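Local coordinates for Lin1840 protein (Listeria innocua serovar 6a, PDB 4ZOC) that probably hydrolyses terminal, non-reducing beta-D-glucosyl residues with release of beta-D-glucose, as a family 3 glycoside hydrolase of beta-1,2-glucan metabolism, at residues L385-E390 with M457-L462; R426-T431 with L539-S544. The protein carries 2 engineered substitutions. All blocks are in the same frame, centred on the assembly; numbering follows the deposited sequence.

Contact 1: L385-E390 with M457-L462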
loop_
_atom_site.group_PDB
_atom_site.type_symbol
_atom_site.label_atom_id
_atom_site.label_comp_id
_atom_site.label_asym_id
_atom_site.label_seq_id
_atom_site.Cartn_x
_atom_site.Cartn_y
_atom_site.Cartn_z
ATOM N N LEU A 385 -28.350 7.723 -24.868
ATOM C CA LEU A 385 -28.773 8.893 -24.102
ATOM C C LEU A 385 -28.569 10.202 -24.813
ATOM O O LEU A 385 -27.544 10.386 -25.500
ATOM C CB LEU A 385 -27.978 8.976 -22.752
ATOM C CG LEU A 385 -28.102 7.688 -21.935
ATOM C CD1 LEU A 385 -27.297 7.889 -20.655
ATOM C CD2 LEU A 385 -29.539 7.379 -21.642
ATOM N N PRO A 386 -29.468 11.162 -24.582
ATOM C CA PRO A 386 -30.646 11.101 -23.758
ATOM C C PRO A 386 -31.797 10.338 -24.423
ATOM O O PRO A 386 -31.926 10.287 -25.679
ATOM C CB PRO A 386 -31.031 12.546 -23.576
ATOM C CG PRO A 386 -30.492 13.234 -24.747
ATOM C CD PRO A 386 -29.230 12.511 -25.093
ATOM N N LEU A 387 -32.635 9.777 -23.559
ATOM C CA LEU A 387 -33.836 9.036 -23.963
ATOM C C LEU A 387 -34.944 10.044 -24.282
ATOM O O LEU A 387 -35.020 11.056 -23.633
ATOM C CB LEU A 387 -34.240 8.092 -22.843
ATOM C CG LEU A 387 -33.284 7.058 -22.304
ATOM C CD1 LEU A 387 -34.020 6.226 -21.251
ATOM C CD2 LEU A 387 -32.776 6.165 -23.384
ATOM N N ALA A 388 -35.773 9.786 -25.278
ATOM C CA ALA A 388 -37.043 10.539 -25.504
ATOM C C ALA A 388 -38.027 10.283 -24.390
ATOM O O ALA A 388 -38.057 9.184 -23.838
ATOM C CB ALA A 388 -37.674 10.106 -26.830
ATOM N N LYS A 389 -38.897 11.265 -24.117
ATOM C CA LYS A 389 -39.848 11.120 -23.037
ATOM C C LYS A 389 -40.784 10.005 -23.360
ATOM O O LYS A 389 -41.330 9.391 -22.437
ATOM C CB LYS A 389 -40.654 12.393 -22.820
ATOM C CG LYS A 389 -40.036 13.409 -21.881
ATOM C CD LYS A 389 -40.983 14.631 -21.709
ATOM C CE LYS A 389 -41.098 15.086 -20.236
ATOM N NZ LYS A 389 -42.125 14.348 -19.394
ATOM N N GLU A 390 -40.996 9.703 -24.641
ATOM C CA GLU A 390 -41.893 8.585 -25.038
ATOM C C GLU A 390 -41.221 7.215 -25.068
ATOM O O GLU A 390 -41.864 6.193 -25.352
ATOM C CB GLU A 390 -42.539 8.859 -26.421
ATOM C CG GLU A 390 -43.143 10.254 -26.588
ATOM C CD GLU A 390 -42.094 11.362 -26.599
ATOM O OE1 GLU A 390 -42.486 12.500 -26.254
ATOM O OE2 GLU A 390 -40.883 11.083 -26.936
ATOM N N MET A 457 -40.930 -3.674 -23.570
ATOM C CA MET A 457 -40.372 -2.327 -23.731
ATOM C C MET A 457 -39.324 -2.175 -24.825
ATOM O O MET A 457 -39.074 -3.101 -25.582
ATOM C CB MET A 457 -39.716 -2.035 -22.379
ATOM C CG MET A 457 -40.774 -1.984 -21.283
ATOM S SD MET A 457 -42.003 -0.678 -21.284
ATOM C CE MET A 457 -43.390 -1.477 -22.117
ATOM N N ASP A 458 -38.745 -0.974 -24.955
ATOM C CA ASP A 458 -37.783 -0.705 -26.017
ATOM C C ASP A 458 -36.322 -0.529 -25.557
ATOM O O ASP A 458 -35.413 -0.776 -26.340
ATOM C CB ASP A 458 -38.185 0.542 -26.780
ATOM C CG ASP A 458 -39.485 0.332 -27.588
ATOM O OD1 ASP A 458 -39.808 -0.824 -27.952
ATOM O OD2 ASP A 458 -40.207 1.298 -27.746
ATOM N N VAL A 459 -36.125 0.009 -24.357
ATOM C CA VAL A 459 -34.774 0.224 -23.775
ATOM C C VAL A 459 -34.841 -0.225 -22.321
ATOM O O VAL A 459 -35.940 -0.264 -21.667
ATOM C CB VAL A 459 -34.333 1.700 -23.818
ATOM C CG1 VAL A 459 -34.320 2.217 -25.250
ATOM C CG2 VAL A 459 -35.270 2.532 -23.004
ATOM N N VAL A 460 -33.677 -0.575 -21.778
ATOM C CA VAL A 460 -33.604 -1.094 -20.453
ATOM C C VAL A 460 -32.790 -0.126 -19.662
ATOM O O VAL A 460 -31.732 0.303 -20.095
ATOM C CB VAL A 460 -32.915 -2.440 -20.404
ATOM C CG1 VAL A 460 -32.874 -3.035 -19.005
ATOM C CG2 VAL A 460 -33.538 -3.419 -21.417
ATOM N N VAL A 461 -33.346 0.294 -18.549
ATOM C CA VAL A 461 -32.602 1.029 -17.547
ATOM C C VAL A 461 -32.326 -0.034 -16.447
ATOM O O VAL A 461 -33.266 -0.446 -15.684
ATOM C CB VAL A 461 -33.401 2.242 -16.966
ATOM C CG1 VAL A 461 -32.618 2.861 -15.783
ATOM C CG2 VAL A 461 -33.687 3.337 -17.928
ATOM N N LEU A 462 -31.041 -0.424 -16.301
ATOM C CA LEU A 462 -30.612 -1.500 -15.437
ATOM C C LEU A 462 -30.027 -0.768 -14.240
ATOM O O LEU A 462 -28.963 -0.156 -14.322
ATOM C CB LEU A 462 -29.555 -2.333 -16.120
ATOM C CG LEU A 462 -28.938 -3.439 -15.269
ATOM C CD1 LEU A 462 -29.954 -4.377 -14.587
ATOM C CD2 LEU A 462 -28.015 -4.333 -16.114
#

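Contact 2: R426-T431 with L539-S544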
loop_
_atom_site.group_PDB
_atom_site.type_symbol
_atom_site.label_atom_id
_atom_site.label_comp_id
_atom_site.label_asym_id
_atom_site.label_seq_id
_atom_site.Cartn_x
_atom_site.Cartn_y
_atom_site.Cartn_z
ATOM N N ARG A 426 -41.152 7.807 -13.407
ATOM C CA ARG A 426 -42.587 7.870 -13.779
ATOM C C ARG A 426 -43.100 9.281 -13.781
ATOM O O ARG A 426 -44.132 9.544 -14.401
ATOM C CB ARG A 426 -43.431 7.013 -12.804
ATOM C CG ARG A 426 -43.254 5.502 -12.969
ATOM C CD ARG A 426 -44.332 4.748 -12.189
ATOM N NE ARG A 426 -44.081 3.322 -12.294
ATOM C CZ ARG A 426 -44.379 2.558 -13.323
ATOM N NH1 ARG A 426 -44.970 3.055 -14.389
ATOM N NH2 ARG A 426 -44.066 1.281 -13.273
ATOM N N GLU A 427 -42.398 10.215 -13.143
ATOM C CA GLU A 427 -42.707 11.634 -13.325
ATOM C C GLU A 427 -42.413 12.132 -14.719
ATOM O O GLU A 427 -42.894 13.170 -15.096
ATOM C CB GLU A 427 -41.918 12.497 -12.338
ATOM C CG GLU A 427 -42.308 12.258 -10.884
ATOM C CD GLU A 427 -41.556 13.137 -9.884
ATOM O OE1 GLU A 427 -40.432 13.720 -10.131
ATOM O OE2 GLU A 427 -42.097 13.232 -8.783
ATOM N N VAL A 428 -41.569 11.432 -15.465
ATOM C CA VAL A 428 -40.970 11.988 -16.726
ATOM C C VAL A 428 -41.387 11.140 -17.915
ATOM O O VAL A 428 -41.827 11.672 -18.940
ATOM C CB VAL A 428 -39.441 12.057 -16.593
ATOM C CG1 VAL A 428 -38.791 12.420 -17.888
ATOM C CG2 VAL A 428 -39.066 13.047 -15.488
ATOM N N PHE A 429 -41.304 9.831 -17.743
ATOM C CA PHE A 429 -41.583 8.811 -18.795
ATOM C C PHE A 429 -42.977 8.143 -18.616
ATOM O O PHE A 429 -43.285 7.558 -17.622
ATOM C CB PHE A 429 -40.447 7.743 -18.768
ATOM C CG PHE A 429 -39.080 8.305 -19.040
ATOM C CD1 PHE A 429 -38.643 8.508 -20.329
ATOM C CD2 PHE A 429 -38.223 8.575 -18.013
ATOM C CE1 PHE A 429 -37.371 9.070 -20.602
ATOM C CE2 PHE A 429 -36.990 9.161 -18.244
ATOM C CZ PHE A 429 -36.544 9.374 -19.534
ATOM N N GLU A 430 -43.807 8.179 -19.668
ATOM C CA GLU A 430 -45.195 7.651 -19.580
ATOM C C GLU A 430 -45.247 6.135 -19.449
ATOM O O GLU A 430 -46.097 5.613 -18.738
ATOM C CB GLU A 430 -46.084 8.120 -20.748
ATOM C CG GLU A 430 -45.344 8.349 -22.056
ATOM C CD GLU A 430 -46.243 8.675 -23.264
ATOM O OE1 GLU A 430 -45.668 9.154 -24.274
ATOM O OE2 GLU A 430 -47.486 8.465 -23.199
ATOM N N THR A 431 -44.283 5.447 -20.081
ATOM C CA THR A 431 -44.265 4.013 -20.104
ATOM C C THR A 431 -43.014 3.420 -19.433
ATOM O O THR A 431 -41.892 3.507 -19.959
ATOM C CB THR A 431 -44.328 3.530 -21.549
ATOM O OG1 THR A 431 -45.422 4.206 -22.174
ATOM C CG2 THR A 431 -44.522 1.988 -21.565
ATOM N N LEU A 539 -31.263 13.421 -15.895
ATOM C CA LEU A 539 -30.102 13.179 -16.672
ATOM C C LEU A 539 -30.430 12.238 -17.829
ATOM O O LEU A 539 -29.930 12.441 -18.929
ATOM C CB LEU A 539 -29.004 12.585 -15.824
ATOM C CG LEU A 539 -28.438 13.630 -14.857
ATOM C CD1 LEU A 539 -27.657 12.881 -13.806
ATOM C CD2 LEU A 539 -27.520 14.616 -15.499
ATOM N N LEU A 540 -31.213 11.204 -17.584
ATOM C CA LEU A 540 -31.578 10.229 -18.648
ATOM C C LEU A 540 -32.368 10.866 -19.788
ATOM O O LEU A 540 -32.257 10.436 -20.917
ATOM C CB LEU A 540 -32.414 9.066 -18.077
ATOM C CG LEU A 540 -31.642 8.152 -17.138
ATOM C CD1 LEU A 540 -32.588 7.093 -16.582
ATOM C CD2 LEU A 540 -30.472 7.512 -17.877
ATOM N N SER A 541 -33.248 11.790 -19.417
ATOM C CA SER A 541 -34.157 12.414 -20.362
ATOM C C SER A 541 -33.524 13.583 -21.112
ATOM O O SER A 541 -34.079 14.031 -22.125
ATOM C CB SER A 541 -35.438 12.879 -19.626
ATOM O OG SER A 541 -35.165 14.157 -19.078
ATOM N N GLY A 542 -32.370 14.058 -20.618
ATOM C CA GLY A 542 -31.762 15.251 -21.150
ATOM C C GLY A 542 -32.291 16.588 -20.678
ATOM O O GLY A 542 -31.836 17.602 -21.157
ATOM N N ALA A 543 -33.207 16.610 -19.714
ATOM C CA ALA A 543 -33.566 17.833 -19.057
ATOM C C ALA A 543 -32.330 18.407 -18.381
ATOM O O ALA A 543 -32.175 19.647 -18.338
ATOM C CB ALA A 543 -34.664 17.558 -18.092
ATOM N N SER A 544 -31.451 17.532 -17.874
ATOM C CA SER A 544 -30.088 17.923 -17.435
ATOM C C SER A 544 -29.017 17.182 -18.249
ATOM O O SER A 544 -29.241 16.058 -18.613
ATOM C CB SER A 544 -29.932 17.648 -15.950
ATOM O OG SER A 544 -30.770 18.518 -15.219
#

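Contact 1: L385-E390 with M457-L462
Leu387 drops its isobutyl group over Val459 and Val461, two alternate residues on one face of strand 459-465. That strand is an inner member of the six-stranded mixed sheet of the family 3 C-terminal domain, an alpha/beta sandwich, and the leucine belongs to the loop that leaves strand 376-380 and returns as strand 393-397. The contact is purely apolar, without a hydrogen bond between the segments, and buries a modest 97 Å².

Leu387 points its CB at the sheet, and placing CD1 anti to CA (chi2 -177°) carries that methyl farthest from the backbone and onto the strand. Leu387 CD1 lies 4.3 Å from Val459 CG2 and 4.4 Å from Val461 CG2, over the gap between these two methyls, which are themselves 5.4 Å apart. The second branch leans only over Val459, where Leu387 CD2 is 4.4 Å from Val459 CG2. These are loose van der Waals distances: the leucine rests across the two valines without being wedged between them. For Val461, whose CG1 stands anti to the backbone N (chi1 173°), it is the other methyl, CG2, that meets the leucine.

Val460, between them, sends its CB away from the loop and packs on Val493 of helix 484-494, so the strand has the loop on one face and a helix on the other. The valine face is completed by the flanking strands: Val461 also touches Ile393 and Leu395 of strand 393-397, and Val501 and Thr503 of strand 500-505. A cis peptide bond precedes Pro386, and Leu385 before it packs on Val501, so the loop covers more than one strand. At the closest backbone approach, Leu387 CA and Val459 CA are still 8.9 Å apart, a gap bridged by side chains alone.

Contact 2: R426-T431 with L539-S544
Two chain turns face each other here, with Val428 CA and Ser541 CA 7.7 Å apart at the nearest point. Segment 426-431 carries the chain from helix 421-426 into strand 432-436, while 539-544 takes in the end of helix 532-541 and the bend after it, where Gly542 leaves helical geometry with a positive phi of 81°.

The CB of Ser541 meets both Val428 and Phe429. It is 3.7 Å from Phe429 CZ and 3.8 Å from Val428 CG1, so the far end of the ring and one valine methyl share a single methylene. Phe429 approaches with its para carbon first, obliquely, and CZ also reaches Leu540 CB at 4.4 Å. Val428 CG1 also lies 3.7 Å above one face of the Phe429 ring, offset toward the rim; having that methyl anti to the backbone N (chi1 172°) lets it touch the ring and the serine together.

The serine hydroxyl is occupied with its own chain. Ser541 OG accepts from Ala543 N at 3.2 Å, nearly straight at 163°, forming an ST turn as the chain leaves the helix. OG also lies within weak hydrogen-bonding range of the carbonyls of Ala537 and Asp538, which can only share its one proton.

Val428 also packs on Ala537, and Glu427 forms a salt bridge with Arg534, both on helix 532-541; Thr431 then pairs through its backbone with Ile393, leading the chain into edge strand 432-436.

In the fold
Contacts 1 and 2 have centres about 9 Å apart, both in the family 3 C-terminal domain and away from the glucose and magnesium sites. Their segments alternate along the chain: 385-390, 426-431, 457-462, then 539-544. The 385-390 loop joins them directly. Leu387 N hydrogen-bonds to Leu540 O (2.7 Å), near the end of helix 532-541, and Lys389 NZ to Val428 O (2.7 Å). Phe429 packs against the same loop, its CE1 3.3 Å from Ala388 O. One loop thus ties inner strand 459-465 to the end of helix 532-541 and to the turn before edge strand 432-436.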